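Local coordinates for RNA-directed RNA polymerase (Infectious pancreatic necrosis virus, PDB 3ZED), which probably replicates and transcribes the viral RNA genome as an RNA-directed RNA polymerase, found both free and covalently attached to the genomic RNA, at residues 390-402 with 494-506. Sequence-based numbering, arbitrary orientation.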
loop_
_atom_site.group_PDB
_atom_site.type_symbol
_atom_site.label_atom_id
_atom_site.label_comp_id
_atom_site.label_asym_id
_atom_site.label_seq_id
_atom_site.Cartn_x
_atom_site.Cartn_y
_atom_site.Cartn_z
ATOM N N ILE B 390 -12.881 1.932 -5.451
ATOM C CA ILE B 390 -14.057 1.143 -5.839
ATOM C C ILE B 390 -14.447 1.565 -7.248
ATOM O O ILE B 390 -14.450 2.758 -7.559
ATOM C CB ILE B 390 -15.251 1.294 -4.854
ATOM C CG1 ILE B 390 -14.875 0.841 -3.439
ATOM C CG2 ILE B 390 -16.533 0.594 -5.356
ATOM C CD1 ILE B 390 -15.771 1.486 -2.303
ATOM N N TYR B 391 -14.772 0.582 -8.096
ATOM C CA TYR B 391 -15.267 0.826 -9.446
ATOM C C TYR B 391 -16.602 0.155 -9.564
ATOM O O TYR B 391 -16.710 -1.027 -9.241
ATOM C CB TYR B 391 -14.283 0.314 -10.513
ATOM C CG TYR B 391 -12.933 0.984 -10.396
ATOM C CD1 TYR B 391 -12.711 2.254 -10.936
ATOM C CD2 TYR B 391 -11.897 0.389 -9.674
ATOM C CE1 TYR B 391 -11.481 2.891 -10.795
ATOM C CE2 TYR B 391 -10.657 1.015 -9.542
ATOM C CZ TYR B 391 -10.459 2.269 -10.096
ATOM O OH TYR B 391 -9.247 2.884 -9.953
ATOM N N ILE B 392 -17.632 0.919 -9.974
ATOM C CA ILE B 392 -18.984 0.410 -10.156
ATOM C C ILE B 392 -19.470 0.695 -11.576
ATOM O O ILE B 392 -19.424 1.832 -12.057
ATOM C CB ILE B 392 -19.978 0.953 -9.080
ATOM C CG1 ILE B 392 -19.716 0.303 -7.709
ATOM C CG2 ILE B 392 -21.462 0.768 -9.501
ATOM C CD1 ILE B 392 -20.345 1.023 -6.516
ATOM N N LEU B 393 -19.973 -0.356 -12.219
ATOM C CA LEU B 393 -20.629 -0.292 -13.516
ATOM C C LEU B 393 -22.113 -0.572 -13.276
ATOM O O LEU B 393 -22.469 -1.687 -12.916
ATOM C CB LEU B 393 -20.009 -1.311 -14.498
ATOM C CG LEU B 393 -20.399 -1.241 -15.998
ATOM C CD1 LEU B 393 -19.551 -2.191 -16.803
ATOM C CD2 LEU B 393 -21.848 -1.658 -16.247
ATOM N N GLN B 394 -22.961 0.446 -13.429
ATOM C CA GLN B 394 -24.417 0.320 -13.339
ATOM C C GLN B 394 -25.072 1.443 -14.126
ATOM O O GLN B 394 -24.476 2.518 -14.256
ATOM C CB GLN B 394 -24.936 0.254 -11.888
ATOM C CG GLN B 394 -25.039 1.565 -11.120
ATOM C CD GLN B 394 -25.579 1.298 -9.743
ATOM O OE1 GLN B 394 -24.824 1.057 -8.811
ATOM N NE2 GLN B 394 -26.897 1.287 -9.589
ATOM N N ASP B 395 -26.271 1.164 -14.689
ATOM C CA ASP B 395 -27.098 2.086 -15.475
ATOM C C ASP B 395 -26.303 2.725 -16.641
ATOM O O ASP B 395 -26.305 3.958 -16.816
ATOM C CB ASP B 395 -27.719 3.168 -14.564
ATOM C CG ASP B 395 -28.517 2.617 -13.398
ATOM O OD1 ASP B 395 -29.383 1.745 -13.628
ATOM O OD2 ASP B 395 -28.269 3.052 -12.256
ATOM N N ASN B 396 -25.611 1.862 -17.431
ATOM C CA ASN B 396 -24.780 2.242 -18.583
ATOM C C ASN B 396 -23.782 3.373 -18.208
ATOM O O ASN B 396 -23.503 4.269 -19.018
ATOM C CB ASN B 396 -25.667 2.648 -19.781
ATOM C CG ASN B 396 -24.917 2.728 -21.089
ATOM O OD1 ASN B 396 -23.998 1.945 -21.354
ATOM N ND2 ASN B 396 -25.263 3.707 -21.913
ATOM N N THR B 397 -23.269 3.334 -16.963
ATOM C CA THR B 397 -22.345 4.345 -16.451
ATOM C C THR B 397 -21.219 3.675 -15.644
ATOM O O THR B 397 -21.457 2.714 -14.921
ATOM C CB THR B 397 -23.113 5.397 -15.595
ATOM O OG1 THR B 397 -24.335 5.783 -16.233
ATOM C CG2 THR B 397 -22.287 6.644 -15.302
ATOM N N TRP B 398 -20.005 4.210 -15.769
ATOM C CA TRP B 398 -18.814 3.778 -15.042
ATOM C C TRP B 398 -18.528 4.801 -13.936
ATOM O O TRP B 398 -18.409 6.011 -14.209
ATOM C CB TRP B 398 -17.610 3.631 -15.997
ATOM C CG TRP B 398 -16.317 3.284 -15.314
ATOM C CD1 TRP B 398 -15.342 4.151 -14.920
ATOM C CD2 TRP B 398 -15.845 1.961 -14.970
ATOM N NE1 TRP B 398 -14.282 3.454 -14.372
ATOM C CE2 TRP B 398 -14.559 2.108 -14.405
ATOM C CE3 TRP B 398 -16.369 0.669 -15.123
ATOM C CZ2 TRP B 398 -13.786 1.013 -13.997
ATOM C CZ3 TRP B 398 -15.619 -0.420 -14.680
ATOM C CH2 TRP B 398 -14.342 -0.245 -14.133
ATOM N N TYR B 399 -18.462 4.316 -12.690
ATOM C CA TYR B 399 -18.186 5.166 -11.538
ATOM C C TYR B 399 -16.892 4.778 -10.860
ATOM O O TYR B 399 -16.658 3.611 -10.577
ATOM C CB TYR B 399 -19.321 5.121 -10.501
ATOM C CG TYR B 399 -20.671 5.518 -11.049
ATOM C CD1 TYR B 399 -21.083 6.849 -11.047
ATOM C CD2 TYR B 399 -21.552 4.559 -11.543
ATOM C CE1 TYR B 399 -22.338 7.216 -11.532
ATOM C CE2 TYR B 399 -22.808 4.913 -12.027
ATOM C CZ TYR B 399 -23.200 6.245 -12.020
ATOM O OH TYR B 399 -24.432 6.600 -12.525
ATOM N N SER B 400 -16.073 5.769 -10.594
ATOM C CA SER B 400 -14.857 5.613 -9.826
ATOM C C SER B 400 -15.116 6.253 -8.477
ATOM O O SER B 400 -15.410 7.450 -8.418
ATOM C CB SER B 400 -13.677 6.254 -10.544
ATOM O OG SER B 400 -12.498 6.100 -9.777
ATOM N N ILE B 401 -15.126 5.432 -7.414
ATOM C CA ILE B 401 -15.390 5.879 -6.052
ATOM C C ILE B 401 -14.135 5.645 -5.223
ATOM O O ILE B 401 -13.610 4.530 -5.199
ATOM C CB ILE B 401 -16.653 5.177 -5.434
ATOM C CG1 ILE B 401 -17.916 5.437 -6.272
ATOM C CG2 ILE B 401 -16.883 5.566 -3.958
ATOM C CD1 ILE B 401 -18.488 4.230 -6.824
ATOM N N ASP B 402 -13.651 6.694 -4.552
ATOM C CA ASP B 402 -12.484 6.566 -3.688
ATOM C C ASP B 402 -12.856 6.873 -2.284
ATOM O O ASP B 402 -13.587 7.842 -2.048
ATOM C CB ASP B 402 -11.353 7.514 -4.109
ATOM C CG ASP B 402 -10.638 7.147 -5.394
ATOM O OD1 ASP B 402 -10.859 6.025 -5.903
ATOM O OD2 ASP B 402 -9.855 7.977 -5.888
ATOM N N ALA B 494 -28.280 -2.444 0.276
ATOM C CA ALA B 494 -29.234 -1.355 0.017
ATOM C C ALA B 494 -29.923 -1.462 -1.367
ATOM O O ALA B 494 -30.670 -0.556 -1.747
ATOM C CB ALA B 494 -28.535 -0.010 0.154
ATOM N N GLY B 495 -29.691 -2.564 -2.086
ATOM C CA GLY B 495 -30.298 -2.821 -3.389
ATOM C C GLY B 495 -29.605 -2.123 -4.537
ATOM O O GLY B 495 -30.257 -1.739 -5.512
ATOM N N LYS B 496 -28.268 -1.971 -4.425
ATOM C CA LYS B 496 -27.362 -1.337 -5.379
ATOM C C LYS B 496 -27.869 0.079 -5.814
ATOM O O LYS B 496 -28.054 0.319 -7.021
ATOM C CB LYS B 496 -27.078 -2.256 -6.593
ATOM C CG LYS B 496 -26.401 -3.574 -6.205
ATOM C CD LYS B 496 -26.018 -4.436 -7.386
ATOM C CE LYS B 496 -27.115 -5.345 -7.864
ATOM N NZ LYS B 496 -26.698 -6.110 -9.072
ATOM N N PRO B 497 -28.069 1.042 -4.866
ATOM C CA PRO B 497 -28.479 2.401 -5.284
ATOM C C PRO B 497 -27.396 3.053 -6.146
ATOM O O PRO B 497 -26.201 2.836 -5.910
ATOM C CB PRO B 497 -28.654 3.153 -3.957
ATOM C CG PRO B 497 -27.773 2.416 -2.988
ATOM C CD PRO B 497 -27.866 0.979 -3.402
ATOM N N ASN B 498 -27.818 3.829 -7.151
ATOM C CA ASN B 498 -26.909 4.507 -8.055
ATOM C C ASN B 498 -25.938 5.399 -7.259
ATOM O O ASN B 498 -26.377 6.138 -6.388
ATOM C CB ASN B 498 -27.682 5.315 -9.099
ATOM C CG ASN B 498 -26.792 5.966 -10.114
ATOM O OD1 ASN B 498 -26.151 6.988 -9.839
ATOM N ND2 ASN B 498 -26.670 5.343 -11.279
ATOM N N PRO B 499 -24.618 5.348 -7.549
ATOM C CA PRO B 499 -23.655 6.165 -6.791
ATOM C C PRO B 499 -23.943 7.679 -6.730
ATOM O O PRO B 499 -23.441 8.322 -5.806
ATOM C CB PRO B 499 -22.328 5.879 -7.506
ATOM C CG PRO B 499 -22.482 4.482 -7.979
ATOM C CD PRO B 499 -23.905 4.465 -8.498
ATOM N N MET B 500 -24.768 8.238 -7.647
ATOM C CA MET B 500 -25.066 9.684 -7.662
ATOM C C MET B 500 -26.271 10.078 -6.792
ATOM O O MET B 500 -26.606 11.264 -6.716
ATOM C CB MET B 500 -25.321 10.198 -9.090
ATOM C CG MET B 500 -24.136 10.089 -10.048
ATOM S SD MET B 500 -22.485 10.529 -9.418
ATOM C CE MET B 500 -22.690 12.239 -8.998
ATOM N N THR B 501 -26.939 9.097 -6.177
ATOM C CA THR B 501 -28.136 9.317 -5.370
ATOM C C THR B 501 -27.790 9.506 -3.885
ATOM O O THR B 501 -26.721 9.087 -3.438
ATOM C CB THR B 501 -29.115 8.137 -5.560
ATOM O OG1 THR B 501 -28.543 6.947 -5.006
ATOM C CG2 THR B 501 -29.493 7.909 -7.017
ATOM N N LYS B 502 -28.719 10.111 -3.119
ATOM C CA LYS B 502 -28.615 10.329 -1.676
ATOM C C LYS B 502 -28.483 8.987 -0.961
ATOM O O LYS B 502 -27.694 8.883 -0.026
ATOM C CB LYS B 502 -29.843 11.095 -1.157
ATOM C CG LYS B 502 -29.709 11.568 0.287
ATOM C CD LYS B 502 -31.060 11.599 0.998
ATOM C CE LYS B 502 -30.938 11.546 2.502
ATOM N NZ LYS B 502 -30.250 12.743 3.061
ATOM N N GLU B 503 -29.235 7.961 -1.435
ATOM C CA GLU B 503 -29.252 6.585 -0.926
ATOM C C GLU B 503 -27.855 5.970 -0.905
ATOM O O GLU B 503 -27.547 5.224 0.024
ATOM C CB GLU B 503 -30.193 5.689 -1.754
ATOM C CG GLU B 503 -31.675 5.984 -1.582
ATOM C CD GLU B 503 -32.211 7.195 -2.322
ATOM O OE1 GLU B 503 -31.731 7.481 -3.443
ATOM O OE2 GLU B 503 -33.113 7.866 -1.771
ATOM N N PHE B 504 -27.015 6.277 -1.917
ATOM C CA PHE B 504 -25.641 5.777 -1.952
ATOM C C PHE B 504 -24.774 6.596 -0.997
ATOM O O PHE B 504 -23.986 6.018 -0.256
ATOM C CB PHE B 504 -25.051 5.814 -3.368
ATOM C CG PHE B 504 -23.684 5.172 -3.484
ATOM C CD1 PHE B 504 -22.523 5.911 -3.261
ATOM C CD2 PHE B 504 -23.554 3.837 -3.859
ATOM C CE1 PHE B 504 -21.262 5.320 -3.395
ATOM C CE2 PHE B 504 -22.285 3.243 -3.982
ATOM C CZ PHE B 504 -21.154 3.984 -3.723
ATOM N N MET B 505 -24.931 7.944 -1.001
ATOM C CA MET B 505 -24.154 8.831 -0.142
ATOM C C MET B 505 -24.457 8.577 1.322
ATOM O O MET B 505 -23.571 8.780 2.143
ATOM C CB MET B 505 -24.344 10.309 -0.511
ATOM C CG MET B 505 -23.614 10.721 -1.785
ATOM S SD MET B 505 -21.990 9.945 -2.106
ATOM C CE MET B 505 -20.975 10.711 -0.788
ATOM N N ASP B 506 -25.661 8.042 1.635
ATOM C CA ASP B 506 -26.085 7.675 2.985
ATOM C C ASP B 506 -25.251 6.521 3.551
ATOM O O ASP B 506 -25.234 6.331 4.768
ATOM C CB ASP B 506 -27.567 7.289 2.982
ATOM C CG ASP B 506 -28.550 8.453 2.994
ATOM O OD1 ASP B 506 -28.093 9.627 3.056
ATOM O OD2 ASP B 506 -29.777 8.191 2.935
#
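Y399, on the second strand of the hairpin 390-402, lays one face of its ring against P499 of the loop 494-501. From CB outward, CB lies 4.1 Å from P499 CG, and CG and CD2 settle under the same methylene, while CD1 faces P499 CB. P499 CG sits over the face, displaced 20° from the ring normal, a CH-pi contact suited to the rigid, compact ring of proline. Farther along, CE2 meets P499 CD, while CE1 touches the CG of M500, whose bent chain brings its sulfur obliquely near the ring as a Met-aromatic contact. CZ lies near the N498 amide, and at the tip OH accepts from N498 ND2 at 2.9 Å, lying close to the amide plane although the ring itself stands 85° to that plane.

The second N-H of N498 ND2 runs 3.0 Å to D395 OD2 on its anti lone pair, the carboxylate and amide nearly coplanar. With CG anti to the backbone N (chi1 -176°), the amide reaches the hairpin, and its OD1 still accepts from M500 N, closing an Asx turn. Asparagine thus serves both sides, its donor gripping the hairpin and its acceptor shaping the loop.

Q394 packs its CD and OE1 against P499 CD and sends NE2 to K496 O, 3.0 Å away and nearly straight; W491 offers OE1 a weak hydrogen bond. Deeper in, I392 and I401, buried, apolar and beta-branched as suits strands, direct their CD1 methyls to F504, I392 CD1 coming within 3.9 Å of F504 CE2; that ring also meets W491 and F515. The whole joins a beta-hairpin of the four-stranded antiparallel sheet to the loop after helix 476-493 and the short helix 502-505, within the palm domain of the birnavirus polymerase.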